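Local structure of CrtC domain-containing protein (Fusarium vanettenii 77-13-4, 7A0Q) at residues Gly164-Gly169 with Ser234-Ser239; Val158-Ala163 with Thr173-Leu178; Glu246-Thr251 with Pro263-Pro268; Asn218-Gln223 with Val339-Ser344. The protein is kievitone hydratase, a lyase that probably adds water to the isoflavonoid phytoalexin kievitone. All coordinates share one frame; numbering follows the deposited sequence.

Contact 1 of 4, residues Gly164-Gly169 with Ser234-Ser239; sequences GTFQFG and SAWIFS. With NAG (2-acetamido-2-deoxy-beta-D-glucopyranose), chain C.
Trp-236 and Phe-238 of one lipocalin-like domain meet Phe-166 and Phe-168 of the other, and the contact is a worked example of how an aromatic cluster can join two domains without any shared sheet ladder. The strand axes stay 9.8 Å apart, and the rings fill the distance between them. Along Ser-234 to Ser-239, Trp-236 touches first. CZ of Phe-166 sits over one face of its indole, displaced toward the rim, 3.5 Å from NE1 of Trp-236, with the two rings inclined at 52°. The six-membered part of the indole receives Phe-168, whose edge is turned toward that face in a T-shaped pair, CE1 of Phe-168 lying 3.6 Å from CZ3 of Trp-236. NE1 itself is engaged by the carboxylate of Glu-175. Ile-237 takes no part in the cluster; its carbonyl O comes 3.1 Å from C8 of the N-acetylglucosamine. Phe-238 comes next; CG between backbone N and carbonyl carbon (chi1 55°) puts its ring against Phe-168. Phe-168 again supplies the edge, here toward the face of Phe-238, CD1 of Phe-168 lying 3.7 Å from CZ of Phe-238 with planes at 88°, while Gln-167 O lies at the Phe-238 edge, in plane. Further out, Trp-219 and Trp-221 of strand 218-225 meet Trp-236, Phe-249 of strand 245-253 meets Phe-166, and Gln-208 of strand 202-210 touches Phe-168 and Trp-236.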
# COMPACT_ATOMS: atom_id res chain seq x y z
N GLY A 164 2.06 14.32 -7.68
CA GLY A 164 0.97 13.36 -7.62
C GLY A 164 0.80 12.51 -8.86
O GLY A 164 -0.11 11.68 -8.89
N THR A 165 1.64 12.69 -9.89
CA THR A 165 1.49 11.95 -11.14
C THR A 165 2.86 11.57 -11.70
O THR A 165 3.85 12.26 -11.47
CB THR A 165 0.69 12.78 -12.17
OG1 THR A 165 0.48 12.01 -13.37
CG2 THR A 165 1.42 14.09 -12.51
N PHE A 166 2.90 10.45 -12.41
CA PHE A 166 4.13 10.03 -13.08
C PHE A 166 3.78 9.05 -14.20
O PHE A 166 2.65 8.57 -14.30
CB PHE A 166 5.16 9.45 -12.09
CG PHE A 166 4.73 8.18 -11.39
CD1 PHE A 166 4.00 8.24 -10.20
CD2 PHE A 166 5.09 6.93 -11.89
CE1 PHE A 166 3.62 7.07 -9.54
CE2 PHE A 166 4.72 5.76 -11.24
CZ PHE A 166 3.98 5.83 -10.05
N GLN A 167 4.77 8.77 -15.05
CA GLN A 167 4.57 7.86 -16.18
C GLN A 167 4.56 6.40 -15.71
O GLN A 167 5.46 5.97 -15.00
CB GLN A 167 5.67 8.07 -17.23
CG GLN A 167 5.40 7.33 -18.54
CD GLN A 167 4.54 8.14 -19.48
OE1 GLN A 167 4.01 9.19 -19.11
NE2 GLN A 167 4.41 7.67 -20.73
N PHE A 168 3.52 5.65 -16.11
CA PHE A 168 3.27 4.31 -15.58
C PHE A 168 2.71 3.46 -16.71
O PHE A 168 1.52 3.57 -17.04
CB PHE A 168 2.30 4.38 -14.40
CG PHE A 168 2.07 3.06 -13.70
CD1 PHE A 168 3.05 2.50 -12.91
CD2 PHE A 168 0.84 2.42 -13.78
CE1 PHE A 168 2.84 1.31 -12.24
CE2 PHE A 168 0.61 1.22 -13.10
CZ PHE A 168 1.62 0.67 -12.33
N GLY A 169 3.55 2.62 -17.29
CA GLY A 169 3.16 1.92 -18.50
C GLY A 169 3.22 2.85 -19.69
O GLY A 169 4.07 3.74 -19.75
N SER A 234 7.67 6.05 -0.78
CA SER A 234 6.86 5.31 -1.74
C SER A 234 7.72 5.12 -2.98
O SER A 234 8.00 6.08 -3.69
CB SER A 234 5.57 6.07 -2.05
OG SER A 234 4.81 5.47 -3.08
N ALA A 235 8.19 3.89 -3.22
CA ALA A 235 9.23 3.64 -4.21
C ALA A 235 8.76 2.64 -5.25
O ALA A 235 8.24 1.57 -4.90
CB ALA A 235 10.51 3.11 -3.53
N TRP A 236 9.00 2.95 -6.52
CA TRP A 236 8.56 2.12 -7.64
C TRP A 236 9.75 1.64 -8.46
O TRP A 236 10.64 2.44 -8.80
CB TRP A 236 7.63 2.88 -8.57
CG TRP A 236 6.24 3.14 -8.05
CD1 TRP A 236 5.81 4.24 -7.37
CD2 TRP A 236 5.09 2.30 -8.23
NE1 TRP A 236 4.46 4.13 -7.08
CE2 TRP A 236 4.00 2.95 -7.61
CE3 TRP A 236 4.89 1.06 -8.85
CZ2 TRP A 236 2.72 2.39 -7.60
CZ3 TRP A 236 3.62 0.52 -8.84
CH2 TRP A 236 2.55 1.18 -8.22
N ILE A 237 9.73 0.37 -8.85
CA ILE A 237 10.73 -0.20 -9.77
C ILE A 237 9.99 -1.01 -10.83
O ILE A 237 9.23 -1.92 -10.49
CB ILE A 237 11.75 -1.07 -9.04
CG1 ILE A 237 12.36 -0.33 -7.84
CG2 ILE A 237 12.85 -1.51 -10.01
CD1 ILE A 237 11.65 -0.64 -6.53
N PHE A 238 10.22 -0.69 -12.10
CA PHE A 238 9.64 -1.46 -13.21
C PHE A 238 10.27 -0.98 -14.50
O PHE A 238 10.84 0.11 -14.57
CB PHE A 238 8.11 -1.34 -13.28
CG PHE A 238 7.60 0.08 -13.36
CD1 PHE A 238 7.52 0.73 -14.58
CD2 PHE A 238 7.19 0.75 -12.21
CE1 PHE A 238 7.05 2.03 -14.68
CE2 PHE A 238 6.72 2.07 -12.29
CZ PHE A 238 6.65 2.71 -13.53
N SER A 239 10.14 -1.80 -15.54
CA SER A 239 10.66 -1.43 -16.85
C SER A 239 9.62 -0.69 -17.66
O SER A 239 8.42 -0.99 -17.59
CB SER A 239 11.10 -2.68 -17.62
OG SER A 239 12.11 -3.37 -16.92
C1 NAG C . 9.88 -8.11 -13.28
C2 NAG C . 10.91 -7.88 -12.19
C3 NAG C . 12.28 -8.37 -12.64
C4 NAG C . 12.24 -9.79 -13.17
C5 NAG C . 11.11 -9.98 -14.18
C6 NAG C . 10.87 -11.44 -14.50
C7 NAG C . 10.69 -5.99 -10.62
C8 NAG C . 10.90 -4.52 -10.43
N2 NAG C . 10.99 -6.47 -11.83
O3 NAG C . 13.17 -8.29 -11.53
O4 NAG C . 13.45 -10.05 -13.87
O5 NAG C . 9.87 -9.49 -13.64
O6 NAG C . 10.57 -12.18 -13.32
O7 NAG C . 10.26 -6.71 -9.72

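Contact 2 of 4, residues Val158-Ala163 with Thr173-Leu178; sequences VANGGA and TWEFGL
Asn-160 lays its amide against the carboxylate of Glu-175, the two planes only 4° apart and stacked, where the hairpin of strands 158-168 and 171-189 departs from regular pairing. Val-158 and Gly-177 still form an antiparallel hydrogen-bonded pair, with Val-158 N 2.8 Å from Gly-177 O. From Ala-159 a type II turn to Gly-162 carries the chain away, and the side chain of Asn-160 takes over. Its CB lies 3.5 Å from the carbonyl O of Glu-175. CG, placed beside the backbone N (chi1 -75°), comes 3.0 Å from OE1 of Glu-175, one flat group over the other. At the tip the two branches part. ND2 donates to the carbonyl O of Glu-175 at 3.2 Å, approaching from above the carbonyl plane, and to a water that is weakly bonded to OE2 of Glu-175. OD1 faces OE1 of Glu-175 as a second acceptor; its own partner is the hydroxyl of Ser-234, while OE1 is bonded to the indole NH of Trp-236. The Glu-175 carbonyl O thus takes both the backbone N and ND2 of Asn-160, from the same face. Chemically, a buried carboxylate lies flat against an amide with OE1 held by an indole N-H, while OE2 has its weak water bond and Asp-206 close by; the contact thus presents polar groups beside a bound imidazole, consistent with the lining of a polar pocket.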
# COMPACT_ATOMS: atom_id res chain seq x y z
N VAL A 158 1.71 11.77 0.67
CA VAL A 158 2.82 11.48 -0.24
C VAL A 158 2.28 11.67 -1.65
O VAL A 158 1.44 10.90 -2.10
CB VAL A 158 3.34 10.05 -0.05
CG1 VAL A 158 4.46 9.73 -1.05
CG2 VAL A 158 3.79 9.81 1.39
N ALA A 159 2.75 12.72 -2.33
CA ALA A 159 2.31 13.03 -3.69
C ALA A 159 3.33 12.43 -4.64
O ALA A 159 4.37 13.04 -4.94
CB ALA A 159 2.17 14.55 -3.88
N ASN A 160 3.04 11.21 -5.12
CA ASN A 160 4.03 10.46 -5.90
C ASN A 160 4.48 11.27 -7.10
O ASN A 160 3.68 11.92 -7.78
CB ASN A 160 3.43 9.13 -6.33
CG ASN A 160 3.37 8.15 -5.18
OD1 ASN A 160 4.34 7.44 -4.91
ND2 ASN A 160 2.26 8.14 -4.46
N GLY A 161 5.79 11.23 -7.36
CA GLY A 161 6.36 11.99 -8.45
C GLY A 161 6.61 13.44 -8.13
O GLY A 161 7.14 14.17 -8.99
N GLY A 162 6.22 13.89 -6.94
CA GLY A 162 6.42 15.25 -6.50
C GLY A 162 5.13 16.04 -6.48
O GLY A 162 4.87 16.79 -5.54
N ALA A 163 4.30 15.86 -7.51
CA ALA A 163 3.03 16.57 -7.63
C ALA A 163 1.84 15.63 -7.79
O ALA A 163 0.72 16.10 -8.01
CB ALA A 163 3.07 17.55 -8.80
N THR A 173 -0.08 7.65 -14.55
CA THR A 173 -0.81 7.29 -13.34
C THR A 173 -0.86 8.50 -12.42
O THR A 173 -0.04 9.41 -12.49
CB THR A 173 -0.20 6.09 -12.61
OG1 THR A 173 -1.16 5.57 -11.67
CG2 THR A 173 1.07 6.47 -11.86
N TRP A 174 -1.88 8.49 -11.56
CA TRP A 174 -2.03 9.48 -10.50
C TRP A 174 -2.11 8.70 -9.20
O TRP A 174 -2.86 7.73 -9.12
CB TRP A 174 -3.31 10.32 -10.69
CG TRP A 174 -3.24 11.21 -11.88
CD1 TRP A 174 -2.86 12.52 -11.90
CD2 TRP A 174 -3.55 10.86 -13.23
NE1 TRP A 174 -2.90 13.01 -13.19
CE2 TRP A 174 -3.33 12.01 -14.02
CE3 TRP A 174 -3.99 9.68 -13.85
CZ2 TRP A 174 -3.53 12.02 -15.40
CZ3 TRP A 174 -4.19 9.69 -15.23
CH2 TRP A 174 -3.96 10.86 -15.98
N GLU A 175 -1.29 9.09 -8.22
CA GLU A 175 -1.21 8.29 -7.00
C GLU A 175 -0.85 9.17 -5.80
O GLU A 175 0.09 9.97 -5.87
CB GLU A 175 -0.17 7.17 -7.14
CG GLU A 175 -0.05 6.26 -5.89
CD GLU A 175 1.26 5.49 -5.82
OE1 GLU A 175 2.20 5.79 -6.60
OE2 GLU A 175 1.38 4.60 -4.95
N PHE A 176 -1.59 9.01 -4.70
CA PHE A 176 -1.18 9.61 -3.43
C PHE A 176 -1.32 8.59 -2.31
O PHE A 176 -2.16 7.68 -2.35
CB PHE A 176 -1.96 10.91 -3.10
CG PHE A 176 -3.45 10.73 -2.92
CD1 PHE A 176 -4.32 10.93 -4.00
CD2 PHE A 176 -3.99 10.45 -1.67
CE1 PHE A 176 -5.69 10.81 -3.84
CE2 PHE A 176 -5.37 10.33 -1.52
CZ PHE A 176 -6.21 10.50 -2.60
N GLY A 177 -0.45 8.74 -1.32
CA GLY A 177 -0.47 7.91 -0.12
C GLY A 177 -0.76 8.78 1.09
O GLY A 177 -0.26 9.90 1.18
N LEU A 178 -1.56 8.25 2.01
CA LEU A 178 -1.79 8.89 3.30
C LEU A 178 -1.15 7.96 4.32
O LEU A 178 -1.74 6.93 4.67
CB LEU A 178 -3.29 9.05 3.57
CG LEU A 178 -4.04 9.77 2.44
CD1 LEU A 178 -5.55 9.83 2.68
CD2 LEU A 178 -3.46 11.16 2.20
O HOH W 1 2.24 6.39 -2.27

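Contact 3 of 4, residues Glu246-Thr251 with Pro263-Pro268; sequences ETRFAT and PLEFTP
Leu-264 and Arg-248 carry most of this contact, which shows how a strongly bent hairpin can trade ladder bonds for side-chain bonds. Segments 246-251 and 263-268, on strands 245-253 and 259-275, run at 117° to each other, and they come together at one antiparallel non-hydrogen-bonded pair, Phe-249 with Pro-263, whose CA atoms are 4.2 Å apart. The tight part lies beside this crossing. Leu-264 N donates to Arg-248 O at 3.0 Å, and the leucine side chain folds back across the first strand. With its CG held between backbone N and carbonyl carbon (chi1 64°), it sends CD2 against the backbone of Phe-249, 3.6 Å from Phe-249 C, and on toward CB of Ala-250, while CD1 approaches CB of Arg-248. On the solvent side the strands diverge, and Arg-248 spans the widening angle. Its chain is extended from CG to NE, the aliphatic part passing close to Leu-264 O, with CD of Arg-248 at 3.2 Å. The guanidinium then turns back so that NH1 donates to the same Leu-264 O at 2.9 Å; the acceptor lies in the guanidinium plane, at its edge, but the donor stands above the carbonyl plane. Glu-265 remains at a looser distance, its OE2 5.5 Å from Arg-248 NH1, too far for a salt bridge, though the opposite charges may attract weakly. Within the barrel, Leu-264 also packs on Ala-235 and Ile-237 of strand 232-240 and on Leu-289 of strand 282-291, and Phe-249 packs on Trp-236 of strand 232-240.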
# COMPACT_ATOMS: atom_id res chain seq x y z
N GLU A 246 14.37 2.25 -17.69
CA GLU A 246 14.09 1.57 -16.44
C GLU A 246 13.61 2.60 -15.42
O GLU A 246 14.31 3.57 -15.14
CB GLU A 246 15.32 0.84 -15.91
CG GLU A 246 15.72 -0.39 -16.73
CD GLU A 246 14.64 -1.48 -16.75
OE1 GLU A 246 13.94 -1.65 -15.73
OE2 GLU A 246 14.50 -2.16 -17.79
N THR A 247 12.41 2.38 -14.87
CA THR A 247 11.90 3.24 -13.82
C THR A 247 12.35 2.70 -12.46
O THR A 247 12.16 1.52 -12.16
CB THR A 247 10.37 3.33 -13.91
OG1 THR A 247 10.03 4.00 -15.13
CG2 THR A 247 9.80 4.12 -12.72
N ARG A 248 13.00 3.55 -11.68
CA ARG A 248 13.53 3.11 -10.39
C ARG A 248 13.70 4.37 -9.54
O ARG A 248 14.70 5.08 -9.66
CB ARG A 248 14.85 2.34 -10.56
CG ARG A 248 15.83 2.96 -11.57
CD ARG A 248 17.08 2.11 -11.75
NE ARG A 248 18.04 2.74 -12.66
CZ ARG A 248 18.93 3.65 -12.31
NH1 ARG A 248 19.02 4.07 -11.05
NH2 ARG A 248 19.76 4.15 -13.22
N PHE A 249 12.70 4.65 -8.70
CA PHE A 249 12.73 5.94 -8.02
C PHE A 249 11.88 5.88 -6.76
O PHE A 249 11.01 5.02 -6.60
CB PHE A 249 12.26 7.08 -8.95
CG PHE A 249 10.75 7.24 -9.03
CD1 PHE A 249 9.96 6.26 -9.61
CD2 PHE A 249 10.14 8.39 -8.53
CE1 PHE A 249 8.56 6.42 -9.69
CE2 PHE A 249 8.76 8.56 -8.62
CZ PHE A 249 7.98 7.58 -9.19
N ALA A 250 12.18 6.80 -5.85
CA ALA A 250 11.43 6.97 -4.62
C ALA A 250 10.86 8.38 -4.57
O ALA A 250 11.54 9.34 -4.94
CB ALA A 250 12.32 6.71 -3.38
N THR A 251 9.61 8.48 -4.11
CA THR A 251 9.06 9.73 -3.61
C THR A 251 9.10 9.66 -2.09
O THR A 251 8.58 8.72 -1.50
CB THR A 251 7.63 9.97 -4.09
OG1 THR A 251 7.56 9.89 -5.52
CG2 THR A 251 7.16 11.36 -3.64
N PRO A 263 16.24 9.05 -7.77
CA PRO A 263 16.54 7.75 -8.38
C PRO A 263 17.03 6.77 -7.33
O PRO A 263 17.59 7.15 -6.30
CB PRO A 263 17.64 8.07 -9.39
CG PRO A 263 17.62 9.55 -9.58
CD PRO A 263 17.12 10.11 -8.27
N LEU A 264 16.86 5.47 -7.61
CA LEU A 264 17.38 4.44 -6.73
C LEU A 264 17.94 3.27 -7.54
O LEU A 264 17.61 3.09 -8.72
CB LEU A 264 16.32 3.94 -5.73
CG LEU A 264 15.08 3.22 -6.26
CD1 LEU A 264 15.32 1.74 -6.58
CD2 LEU A 264 13.92 3.36 -5.28
N GLU A 265 18.78 2.48 -6.89
CA GLU A 265 19.26 1.21 -7.42
C GLU A 265 18.58 0.09 -6.65
O GLU A 265 18.55 0.11 -5.41
CB GLU A 265 20.78 1.10 -7.31
CG GLU A 265 21.52 2.17 -8.08
CD GLU A 265 23.03 2.09 -7.90
OE1 GLU A 265 23.50 1.09 -7.31
OE2 GLU A 265 23.72 3.02 -8.35
N PHE A 266 18.06 -0.90 -7.38
CA PHE A 266 17.23 -1.96 -6.83
C PHE A 266 17.92 -3.30 -7.03
O PHE A 266 18.32 -3.62 -8.15
CB PHE A 266 15.86 -1.95 -7.53
CG PHE A 266 15.02 -3.19 -7.32
CD1 PHE A 266 14.24 -3.34 -6.18
CD2 PHE A 266 14.95 -4.16 -8.31
CE1 PHE A 266 13.44 -4.46 -6.01
CE2 PHE A 266 14.16 -5.29 -8.15
CZ PHE A 266 13.40 -5.44 -7.01
N THR A 267 18.05 -4.07 -5.96
CA THR A 267 18.66 -5.40 -6.04
C THR A 267 17.75 -6.41 -5.36
O THR A 267 17.64 -6.41 -4.12
CB THR A 267 20.04 -5.43 -5.40
OG1 THR A 267 20.90 -4.50 -6.06
CG2 THR A 267 20.65 -6.84 -5.52
N PRO A 268 17.08 -7.28 -6.12
CA PRO A 268 16.33 -8.37 -5.48
C PRO A 268 17.27 -9.51 -5.13
O PRO A 268 18.16 -9.87 -5.90
CB PRO A 268 15.32 -8.77 -6.57
CG PRO A 268 16.08 -8.50 -7.85
CD PRO A 268 16.99 -7.32 -7.59

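Contact 4 of 4, residues Asn218-Gln223 with Val339-Ser344; sequences NWTWFQ and VEIVYS. With NAG (2-acetamido-2-deoxy-beta-D-glucopyranose), chain C; IMD (imidazole), chain F.
Glu-340 and Trp-219 meet across the seam where the first and last strands of the eight-stranded barrel close it, a textbook antiparallel lipocalin-like closure. NE1 of Trp-219 donates to OE2 of Glu-340 at 2.9 Å and 174°, the acceptor lying in the indole plane and met on its anti side, the donor 29° out of the carboxylate plane. Glu-340 brings OE2 there on an extended chain, CG opposite the backbone N (chi1 170°). The same OE2 accepts N1 of an imidazole, probably from the crystallisation liquor, whose C2 lies over the centre of the Trp-221 ring, so two donors grip one oxygen. Val-342 packs over one face of the Trp-219 indole in a CH-pi contact, CG1 of Val-342 3.4 Å from CZ2 of Trp-219. The face bearing Asn-218, Thr-220 and Phe-222 carries the glycan: ND2 of Asn-218 is covalently joined to C1 of N-acetylglucosamine, Thr-220 OG1 donates to its O7, and the Tyr-343 hydroxyl is hydrogen-bonded to its O6. CB of Asn-218 rests over the Tyr-343 ring in a CH-pi contact, 3.7 Å from the centroid. CG2 of Val-339 touches Thr-220 CG2 and Phe-222. Behind stands the ladder, Trp-219 with Val-342 and Trp-221 with Glu-340 each bonded in both directions. Ser-234 of strand 232-240 holds Trp-221 NE1, Asp-206 of strand 202-210 also binds the imidazole, and Ile-322 of strand 317-328 packs on Phe-222.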
# COMPACT_ATOMS: atom_id res chain seq x y z
N ASN A 218 5.30 -5.90 -14.90
CA ASN A 218 5.44 -6.29 -13.50
C ASN A 218 6.22 -5.19 -12.79
O ASN A 218 6.93 -4.40 -13.42
CB ASN A 218 6.13 -7.65 -13.33
CG ASN A 218 7.59 -7.70 -13.83
OD1 ASN A 218 7.87 -7.57 -15.02
ND2 ASN A 218 8.51 -7.93 -12.90
N TRP A 219 6.06 -5.14 -11.47
CA TRP A 219 6.76 -4.12 -10.70
C TRP A 219 7.00 -4.61 -9.28
O TRP A 219 6.41 -5.60 -8.83
CB TRP A 219 5.97 -2.80 -10.66
CG TRP A 219 4.59 -2.88 -10.03
CD1 TRP A 219 4.29 -2.84 -8.69
CD2 TRP A 219 3.33 -2.97 -10.72
NE1 TRP A 219 2.93 -2.92 -8.51
CE2 TRP A 219 2.32 -3.00 -9.74
CE3 TRP A 219 2.97 -3.05 -12.07
CZ2 TRP A 219 0.97 -3.09 -10.06
CZ3 TRP A 219 1.63 -3.14 -12.39
CH2 TRP A 219 0.64 -3.16 -11.39
N THR A 220 7.86 -3.89 -8.59
CA THR A 220 7.95 -3.94 -7.14
C THR A 220 7.70 -2.54 -6.61
O THR A 220 8.26 -1.57 -7.14
CB THR A 220 9.31 -4.46 -6.66
OG1 THR A 220 9.52 -5.78 -7.19
CG2 THR A 220 9.37 -4.51 -5.13
N TRP A 221 6.87 -2.44 -5.57
CA TRP A 221 6.60 -1.19 -4.87
C TRP A 221 6.95 -1.36 -3.40
O TRP A 221 6.55 -2.35 -2.77
CB TRP A 221 5.13 -0.78 -5.03
CG TRP A 221 4.72 0.49 -4.30
CD1 TRP A 221 5.12 1.77 -4.60
CD2 TRP A 221 3.82 0.60 -3.18
NE1 TRP A 221 4.52 2.67 -3.73
CE2 TRP A 221 3.73 1.98 -2.85
CE3 TRP A 221 3.09 -0.33 -2.44
CZ2 TRP A 221 2.92 2.44 -1.81
CZ3 TRP A 221 2.28 0.14 -1.39
CH2 TRP A 221 2.22 1.51 -1.09
N PHE A 222 7.66 -0.38 -2.85
CA PHE A 222 7.97 -0.34 -1.43
C PHE A 222 7.27 0.83 -0.76
O PHE A 222 7.27 1.96 -1.27
CB PHE A 222 9.47 -0.19 -1.19
CG PHE A 222 10.27 -1.40 -1.56
CD1 PHE A 222 10.42 -2.45 -0.65
CD2 PHE A 222 10.89 -1.49 -2.80
CE1 PHE A 222 11.16 -3.57 -0.98
CE2 PHE A 222 11.64 -2.61 -3.13
CZ PHE A 222 11.78 -3.65 -2.23
N GLN A 223 6.73 0.55 0.42
CA GLN A 223 6.12 1.54 1.30
C GLN A 223 6.90 1.48 2.61
O GLN A 223 6.81 0.48 3.33
CB GLN A 223 4.64 1.20 1.52
CG GLN A 223 3.95 2.11 2.52
CD GLN A 223 2.84 1.43 3.29
OE1 GLN A 223 2.79 1.52 4.51
NE2 GLN A 223 1.93 0.76 2.57
N VAL A 339 6.17 -4.49 1.05
CA VAL A 339 6.60 -4.68 -0.33
C VAL A 339 5.43 -5.27 -1.11
O VAL A 339 4.75 -6.19 -0.64
CB VAL A 339 7.85 -5.57 -0.44
CG1 VAL A 339 7.58 -6.97 0.08
CG2 VAL A 339 8.31 -5.61 -1.89
N GLU A 340 5.17 -4.70 -2.28
CA GLU A 340 4.22 -5.25 -3.23
C GLU A 340 4.97 -5.75 -4.45
O GLU A 340 5.79 -5.02 -5.02
CB GLU A 340 3.18 -4.20 -3.63
CG GLU A 340 2.32 -4.63 -4.79
CD GLU A 340 1.28 -3.59 -5.13
OE1 GLU A 340 0.20 -3.62 -4.51
OE2 GLU A 340 1.55 -2.72 -5.98
N ILE A 341 4.70 -7.00 -4.85
CA ILE A 341 5.26 -7.57 -6.07
C ILE A 341 4.09 -8.01 -6.93
O ILE A 341 3.30 -8.87 -6.52
CB ILE A 341 6.20 -8.75 -5.80
CG1 ILE A 341 7.25 -8.38 -4.76
CG2 ILE A 341 6.87 -9.16 -7.10
CD1 ILE A 341 8.16 -9.54 -4.38
N VAL A 342 3.96 -7.40 -8.10
CA VAL A 342 2.81 -7.62 -8.98
C VAL A 342 3.31 -7.93 -10.38
O VAL A 342 4.23 -7.27 -10.88
CB VAL A 342 1.87 -6.39 -9.01
CG1 VAL A 342 0.86 -6.51 -10.17
CG2 VAL A 342 1.15 -6.24 -7.68
N TYR A 343 2.71 -8.94 -11.00
CA TYR A 343 2.80 -9.20 -12.43
C TYR A 343 1.43 -8.91 -13.04
O TYR A 343 0.43 -9.50 -12.63
CB TYR A 343 3.21 -10.65 -12.69
CG TYR A 343 4.65 -10.90 -12.35
CD1 TYR A 343 5.07 -11.03 -11.02
CD2 TYR A 343 5.61 -11.00 -13.35
CE1 TYR A 343 6.41 -11.23 -10.71
CE2 TYR A 343 6.94 -11.20 -13.04
CZ TYR A 343 7.34 -11.33 -11.74
OH TYR A 343 8.67 -11.53 -11.46
N SER A 344 1.39 -7.98 -13.99
CA SER A 344 0.15 -7.79 -14.73
C SER A 344 -0.00 -8.83 -15.82
O SER A 344 -1.11 -9.03 -16.33
CB SER A 344 0.08 -6.38 -15.34
OG SER A 344 1.05 -6.22 -16.36
C1 NAG C . 9.88 -8.11 -13.28
C2 NAG C . 10.91 -7.88 -12.19
C3 NAG C . 12.28 -8.37 -12.64
C4 NAG C . 12.24 -9.79 -13.17
C5 NAG C . 11.11 -9.98 -14.18
C6 NAG C . 10.87 -11.44 -14.50
C7 NAG C . 10.69 -5.99 -10.62
C8 NAG C . 10.90 -4.52 -10.43
N2 NAG C . 10.99 -6.47 -11.83
O3 NAG C . 13.17 -8.29 -11.53
O4 NAG C . 13.45 -10.05 -13.87
O5 NAG C . 9.87 -9.49 -13.64
O6 NAG C . 10.57 -12.18 -13.32
O7 NAG C . 10.26 -6.71 -9.72
N1 IMD F . 0.59 -0.53 -4.92
C2 IMD F . 0.88 0.79 -4.91
N3 IMD F . 0.10 1.39 -3.97
C4 IMD F . -0.67 0.45 -3.40
C5 IMD F . -0.36 -0.76 -3.99

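How the contacts relate
Contacts 1 and 2 share strand 158-168 and their segments alternate along the chain; contact 3 follows contact 1 in sequence, and falls between the two segments that contact 4 brings together. Contact 2 belongs to the N-terminal lipocalin domain, contacts 3 and 4 to the eight-stranded C-terminal barrel, and contact 1 bridges the two. The centre of contact 1 lies about 10 Å from those of contacts 2 and 3 and about 11 Å from that of contact 4, whereas the centre of contact 2 is about 16 Å from those of contacts 3 and 4. Strand 232-240, lying between strands 218-225 and 245-253, thus connects barrel closure, hairpin and domain interface.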